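Local structure of klebicin C activity (Klebsiella pneumoniae, 7NNA) at residues H67-D70 with V71-A75; K179-A182 with E183-K186. The protein is the Tol-binding domain of a bacteriocin, a toxin that probably enters target cells through the outer-membrane efflux channel TolC. One frame throughout, in Å; residues are numbered along the deposited sequence. Where two conformers were deposited one is given.

In the fold
Two long helices, 14-79 and 93-197, make up most of this elongated chain, and each carries one of the contacts. Contact 1 lies near the end of helix 14-79, where His67, Leu68, Val71 and Ala75 touch the following helix, 93-197, through Ala116, Glu117, Arg113 and Ile109. Contact 2 lies near the far end of that second helix. Their centres are 104 Å apart, on opposite sides of the chain's centre, and their nearest atoms are about 91 Å apart, so they do not touch. Both are local, within-helix arrangements at the surface, mostly i to i+4, but contact 1 mixes apolar packing with a salt bridge, whereas contact 2 is dominated by charge.

Contact 1: residues H67-D70 with V71-A75; sequences HLKD and VVDRA
Four successive i to i+4 hydrogen bonds join His67-Asp70 to Val71-Ala75 as continuous alpha helix; the first, Val71 N to His67 O, measures 3.0 Å, and the next, Val72 N to Leu68 O, is the straightest, with an N-H...O angle of 169°. Helix 14-79 pairs here with helix 93-197 as an antiparallel helical hairpin. On the side toward that partner, Val71 CG2 forms a CH-pi contact over one face of the His67 ring, 4.1 Å from its centroid and displaced toward the rim. The ring reaches this position because His67 CG stands opposite the backbone N (chi1 -179°). Leu68 CD1 approaches Val72 CG2 at 4.2 Å, an apolar contact. The charged side carries a Lys69-Asp73 salt bridge, less sure because Asp73 has two conformers; in the one described, NZ is 3.0 Å from OD2 and the hydrogen bond is weak. Lys69 bends at chi3 and chi4 to bring its ammonium group across to the carboxylate. Asp70 makes a long ion pair with the same ammonium, while its OD1 is hydrogen-bonded to Gln66 NE2. A water donates to Asp73 OD1 in that same conformer and, independently of it, to Lys69 O at 2.7 Å.

Contact 2: residues K179-A182 with E183-K186; sequences KAEA and ERRK
Lys179 and Glu183 meet one helical turn apart in an i to i+4 salt bridge on helix 93-197, and all four backbone bonds from Glu183-Lys186 back to Lys179-Ala182 keep the same alpha-helical spacing. This is a charge-rich stretch near the C-terminal end of the helix, with acidic and basic side chains paired about one turn apart along the surface. The first backbone bond, Glu183 N to Lys179 O, is 2.9 Å long. The two side chains differ in shape. Glu183 runs extended beyond CG, whereas Lys179 turns at chi2, chi3 and chi4 and curls past one carboxylate oxygen, OE2. Its NZ thereby comes 2.7 Å from Glu183 OE2, meeting that oxygen nearly in line with its C-O bond.

A second group of charges joins Glu181 to Arg184 and Arg185, three and four residues on. Glu181 CG lies opposite the backbone N, and a bend at chi2 (59°) turns its carboxylate toward both arginines. The Arg184 side chain runs alongside Glu181 in the same direction; Glu181 OE1 sits at the guanidinium edge, but its ion pair with NE is long, at 3.8 Å. Arg184 NH2 has a further, weak ion pair with Glu188. Arg185 instead passes across Glu181, its guanidinium plane turned 65° from the carboxylate. The Glu181-Arg185 salt bridge is doubtful in detail, because Glu181 OE2 is modelled too close to the guanidinium. In the Lys179-Glu183 pair, the aliphatic part of the lysine also lies against the bridged oxygen, with Lys179 CG 3.4 Å from Glu183 OE2.

Contact 1: residues H67-D70 with V71-A75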
ATOM      1  N   HIS A  67      24.055  23.749 -13.346  1.00 40.75           N
ATOM      2  CA  HIS A  67      24.632  24.981 -12.812  1.00 40.77           C
ATOM      3  C   HIS A  67      26.138  24.804 -12.506  1.00 37.85           C
ATOM      4  O   HIS A  67      26.943  25.661 -12.869  1.00 38.44           O
ATOM      5  CB  HIS A  67      23.861  25.458 -11.594  1.00 43.49           C
ATOM      6  CG  HIS A  67      24.433  26.715 -11.065  1.00 47.24           C
ATOM      7  ND1 HIS A  67      24.461  27.860 -11.833  1.00 50.72           N
ATOM      8  CD2 HIS A  67      25.031  26.959  -9.885  1.00 48.59           C
ATOM      9  CE1 HIS A  67      25.037  28.782 -11.082  1.00 51.47           C
ATOM     10  NE2 HIS A  67      25.362  28.292  -9.886  1.00 51.10           N
ATOM     11  N   LEU A  68      26.516  23.667 -11.917  1.00 34.92           N
ATOM     12  CA  LEU A  68      27.916  23.340 -11.637  1.00 33.34           C
ATOM     13  C   LEU A  68      28.708  23.285 -12.961  1.00 34.25           C
ATOM     14  O   LEU A  68      29.762  23.896 -13.083  1.00 32.73           O
ATOM     15  CB  LEU A  68      27.968  21.976 -10.920  1.00 32.40           C
ATOM     16  CG  LEU A  68      29.360  21.354 -10.723  1.00 31.16           C
ATOM     17  CD1 LEU A  68      30.313  22.310  -9.923  1.00 30.27           C
ATOM     18  CD2 LEU A  68      29.225  20.084 -10.000  1.00 32.25           C
ATOM     19  N   LYS A  69      28.153  22.648 -13.986  1.00 36.36           N
ATOM     20  CA  LYS A  69      28.779  22.570 -15.301  1.00 38.43           C
ATOM     21  C   LYS A  69      29.032  24.022 -15.852  1.00 38.22           C
ATOM     22  O   LYS A  69      30.135  24.329 -16.341  1.00 35.93           O
ATOM     23  CB  LYS A  69      27.836  21.766 -16.230  1.00 43.07           C
ATOM     24  CG  LYS A  69      28.409  21.404 -17.595  1.00 52.49           C
ATOM     25  CD  LYS A  69      27.270  21.073 -18.603  1.00 62.48           C
ATOM     26  CE  LYS A  69      27.404  21.880 -19.896  1.00 69.87           C
ATOM     27  NZ  LYS A  69      28.036  23.219 -19.649  1.00 70.58           N
ATOM     28  N   ASP A  70      28.025  24.923 -15.698  1.00 38.04           N
ATOM     29  CA  ASP A  70      28.182  26.325 -16.147  1.00 37.93           C
ATOM     30  C   ASP A  70      29.302  27.115 -15.389  1.00 33.98           C
ATOM     31  O   ASP A  70      29.979  27.979 -15.960  1.00 32.30           O
ATOM     32  CB  ASP A  70      26.862  27.055 -15.946  1.00 41.75           C
ATOM     33  CG  ASP A  70      25.739  26.528 -16.796  1.00 50.22           C
ATOM     34  OD1 ASP A  70      26.027  25.916 -17.864  1.00 53.07           O
ATOM     35  OD2 ASP A  70      24.581  26.714 -16.403  1.00 52.49           O
ATOM     36  N   VAL A  71      29.461  26.851 -14.080  1.00 35.21           N
ATOM     37  CA  VAL A  71      30.507  27.496 -13.284  1.00 32.35           C
ATOM     38  C   VAL A  71      31.862  26.910 -13.684  1.00 32.46           C
ATOM     39  O   VAL A  71      32.868  27.662 -13.825  1.00 31.47           O
ATOM     40  CB  VAL A  71      30.253  27.390 -11.750  1.00 32.09           C
ATOM     41  CG1 VAL A  71      31.403  28.036 -10.978  1.00 31.46           C
ATOM     42  CG2 VAL A  71      28.932  28.063 -11.382  1.00 33.20           C
ATOM     43  N   VAL A  72      31.921  25.576 -13.920  1.00 31.90           N
ATOM     44  CA  VAL A  72      33.176  24.994 -14.435  1.00 31.30           C
ATOM     45  C   VAL A  72      33.582  25.675 -15.814  1.00 31.45           C
ATOM     46  O   VAL A  72      34.744  25.991 -16.011  1.00 30.33           O
ATOM     47  CB  VAL A  72      33.098  23.448 -14.537  1.00 31.42           C
ATOM     48  CG1 VAL A  72      34.316  22.909 -15.262  1.00 30.94           C
ATOM     49  CG2 VAL A  72      32.993  22.807 -13.136  1.00 30.90           C
ATOM     50  N   ASP A  73      32.631  25.888 -16.731  0.70 32.08           N
ATOM     51  CA  ASP A  73      32.936  26.578 -18.009  0.70 34.92           C
ATOM     52  C   ASP A  73      33.401  28.029 -17.785  0.70 35.99           C
ATOM     53  O   ASP A  73      34.236  28.533 -18.537  0.70 36.55           O
ATOM     54  CB  ASP A  73      31.713  26.604 -18.933  0.70 38.52           C
ATOM     55  CG  ASP A  73      31.363  25.286 -19.597  0.70 42.24           C
ATOM     56  OD1 ASP A  73      32.249  24.384 -19.658  0.70 41.23           O
ATOM     57  OD2 ASP A  73      30.221  25.162 -20.080  0.70 47.20           O
ATOM     58  N   ARG A  74      32.879  28.698 -16.757  1.00 35.71           N
ATOM     59  CA  ARG A  74      33.338  30.069 -16.415  1.00 36.07           C
ATOM     60  C   ARG A  74      34.826  30.009 -15.989  1.00 32.65           C
ATOM     61  O   ARG A  74      35.617  30.859 -16.376  1.00 31.29           O
ATOM     62  CB  ARG A  74      32.497  30.573 -15.242  1.00 40.34           C
ATOM     63  CG  ARG A  74      32.748  31.987 -14.771  1.00 48.72           C
ATOM     64  CD  ARG A  74      31.841  32.366 -13.565  1.00 54.28           C
ATOM     65  NE  ARG A  74      30.435  31.955 -13.720  1.00 56.92           N
ATOM     66  CZ  ARG A  74      29.561  31.878 -12.713  1.00 60.98           C
ATOM     67  NH1 ARG A  74      28.316  31.467 -12.934  1.00 62.27           N
ATOM     68  NH2 ARG A  74      29.930  32.188 -11.480  1.00 60.89           N
ATOM     69  N   ALA A  75      35.217  28.969 -15.239  1.00 29.97           N
ATOM     70  CA  ALA A  75      36.614  28.798 -14.832  1.00 27.13           C
ATOM     71  C   ALA A  75      37.481  28.587 -16.045  1.00 28.37           C
ATOM     72  O   ALA A  75      38.524  29.235 -16.159  1.00 28.55           O
ATOM     73  CB  ALA A  75      36.740  27.605 -13.872  1.00 25.72           C
TER
HETATM   74  O   HOH W   1      31.513  22.506 -17.713  1.00 50.89           O

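Contact 2: residues K179-A182 with E183-K186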
ATOM      1  N   LYS A 179     -40.929 -34.550  11.940  1.00 42.46           N
ATOM      2  CA  LYS A 179     -40.977 -35.605  12.961  1.00 43.93           C
ATOM      3  C   LYS A 179     -42.198 -35.463  13.882  1.00 44.47           C
ATOM      4  O   LYS A 179     -42.879 -36.479  14.190  1.00 46.91           O
ATOM      5  CB  LYS A 179     -39.691 -35.519  13.784  1.00 46.29           C
ATOM      6  CG  LYS A 179     -39.531 -36.674  14.761  1.00 53.64           C
ATOM      7  CD  LYS A 179     -38.036 -37.028  14.897  1.00 59.80           C
ATOM      8  CE  LYS A 179     -37.603 -37.045  16.340  1.00 63.02           C
ATOM      9  NZ  LYS A 179     -38.427 -37.993  17.103  1.00 65.19           N
ATOM     10  N   ALA A 180     -42.498 -34.227  14.336  1.00 43.80           N
ATOM     11  CA  ALA A 180     -43.643 -34.046  15.239  1.00 43.58           C
ATOM     12  C   ALA A 180     -44.963 -34.381  14.481  1.00 43.81           C
ATOM     13  O   ALA A 180     -45.856 -35.061  15.022  1.00 44.11           O
ATOM     14  CB  ALA A 180     -43.659 -32.617  15.794  1.00 43.97           C
ATOM     15  N   GLU A 181     -45.038 -34.013  13.207  1.00 43.64           N
ATOM     16  CA  GLU A 181     -46.220 -34.289  12.384  1.00 44.58           C
ATOM     17  C   GLU A 181     -46.352 -35.796  12.129  1.00 43.96           C
ATOM     18  O   GLU A 181     -47.468 -36.371  12.207  1.00 43.29           O
ATOM     19  CB  GLU A 181     -46.097 -33.492  11.061  1.00 50.94           C
ATOM     20  CG  GLU A 181     -47.227 -33.709  10.077  1.00 59.28           C
ATOM     21  CD  GLU A 181     -48.599 -33.345  10.610  1.00 72.13           C
ATOM     22  OE1 GLU A 181     -48.708 -32.552  11.577  1.00 75.18           O
ATOM     23  OE2 GLU A 181     -49.584 -33.836  10.020  1.00 76.80           O
ATOM     24  N   ALA A 182     -45.235 -36.442  11.805  1.00 42.98           N
ATOM     25  CA  ALA A 182     -45.224 -37.884  11.594  1.00 43.53           C
ATOM     26  C   ALA A 182     -45.609 -38.659  12.875  1.00 42.11           C
ATOM     27  O   ALA A 182     -46.374 -39.636  12.782  1.00 41.97           O
ATOM     28  CB  ALA A 182     -43.874 -38.355  11.071  1.00 45.03           C
ATOM     29  N   GLU A 183     -45.171 -38.211  14.049  1.00 40.67           N
ATOM     30  CA  GLU A 183     -45.542 -38.890  15.306  1.00 40.06           C
ATOM     31  C   GLU A 183     -47.019 -38.680  15.630  1.00 38.21           C
ATOM     32  O   GLU A 183     -47.717 -39.607  16.103  1.00 35.43           O
ATOM     33  CB  GLU A 183     -44.687 -38.360  16.476  1.00 44.37           C
ATOM     34  CG  GLU A 183     -43.261 -38.864  16.467  1.00 52.00           C
ATOM     35  CD  GLU A 183     -42.333 -38.147  17.434  1.00 66.05           C
ATOM     36  OE1 GLU A 183     -42.827 -37.400  18.310  1.00 70.15           O
ATOM     37  OE2 GLU A 183     -41.101 -38.336  17.311  1.00 70.45           O
ATOM     38  N   ARG A 184     -47.507 -37.444  15.382  1.00 37.87           N
ATOM     39  CA  ARG A 184     -48.913 -37.151  15.636  1.00 38.57           C
ATOM     40  C   ARG A 184     -49.853 -38.004  14.728  1.00 37.72           C
ATOM     41  O   ARG A 184     -50.894 -38.553  15.188  1.00 36.15           O
ATOM     42  CB  ARG A 184     -49.163 -35.647  15.408  1.00 41.27           C
ATOM     43  CG  ARG A 184     -50.563 -35.223  15.859  1.00 49.77           C
ATOM     44  CD  ARG A 184     -51.111 -34.034  15.048  1.00 56.98           C
ATOM     45  NE  ARG A 184     -51.398 -34.362  13.647  1.00 63.68           N
ATOM     46  CZ  ARG A 184     -52.407 -35.139  13.243  1.00 68.62           C
ATOM     47  NH1 ARG A 184     -53.201 -35.729  14.133  1.00 68.82           N
ATOM     48  NH2 ARG A 184     -52.591 -35.378  11.955  1.00 69.77           N
ATOM     49  N   ARG A 185     -49.479 -38.132  13.448  1.00 37.12           N
ATOM     50  CA  ARG A 185     -50.290 -38.927  12.514  1.00 39.17           C
ATOM     51  C   ARG A 185     -50.161 -40.396  12.804  1.00 36.96           C
ATOM     52  O   ARG A 185     -51.146 -41.125  12.695  1.00 38.07           O
ATOM     53  CB  ARG A 185     -49.836 -38.695  11.062  1.00 43.98           C
ATOM     54  CG  ARG A 185     -50.096 -37.297  10.582  1.00 53.80           C
ATOM     55  CD  ARG A 185     -50.712 -37.249   9.182  1.00 64.05           C
ATOM     56  NE  ARG A 185     -50.799 -35.855   8.763  1.00 71.66           N
ATOM     57  CZ  ARG A 185     -51.896 -35.109   8.824  1.00 75.85           C
ATOM     58  NH1 ARG A 185     -53.050 -35.644   9.205  1.00 77.16           N
ATOM     59  NH2 ARG A 185     -51.848 -33.825   8.502  1.00 76.37           N
ATOM     60  N   LYS A 186     -48.962 -40.848  13.212  1.00 34.80           N
ATOM     61  CA  LYS A 186     -48.808 -42.265  13.507  1.00 35.63           C
ATOM     62  C   LYS A 186     -49.724 -42.687  14.699  1.00 33.60           C
ATOM     63  O   LYS A 186     -50.386 -43.723  14.613  1.00 33.64           O
ATOM     64  CB  LYS A 186     -47.325 -42.630  13.670  1.00 40.72           C
ATOM     65  CG  LYS A 186     -47.090 -44.122  13.920  1.00 49.79           C
ATOM     66  CD  LYS A 186     -45.610 -44.437  14.094  1.00 59.27           C
ATOM     67  CE  LYS A 186     -45.385 -45.933  14.150  1.00 67.30           C
ATOM     68  NZ  LYS A 186     -44.632 -46.327  15.383  1.00 73.03           N
TER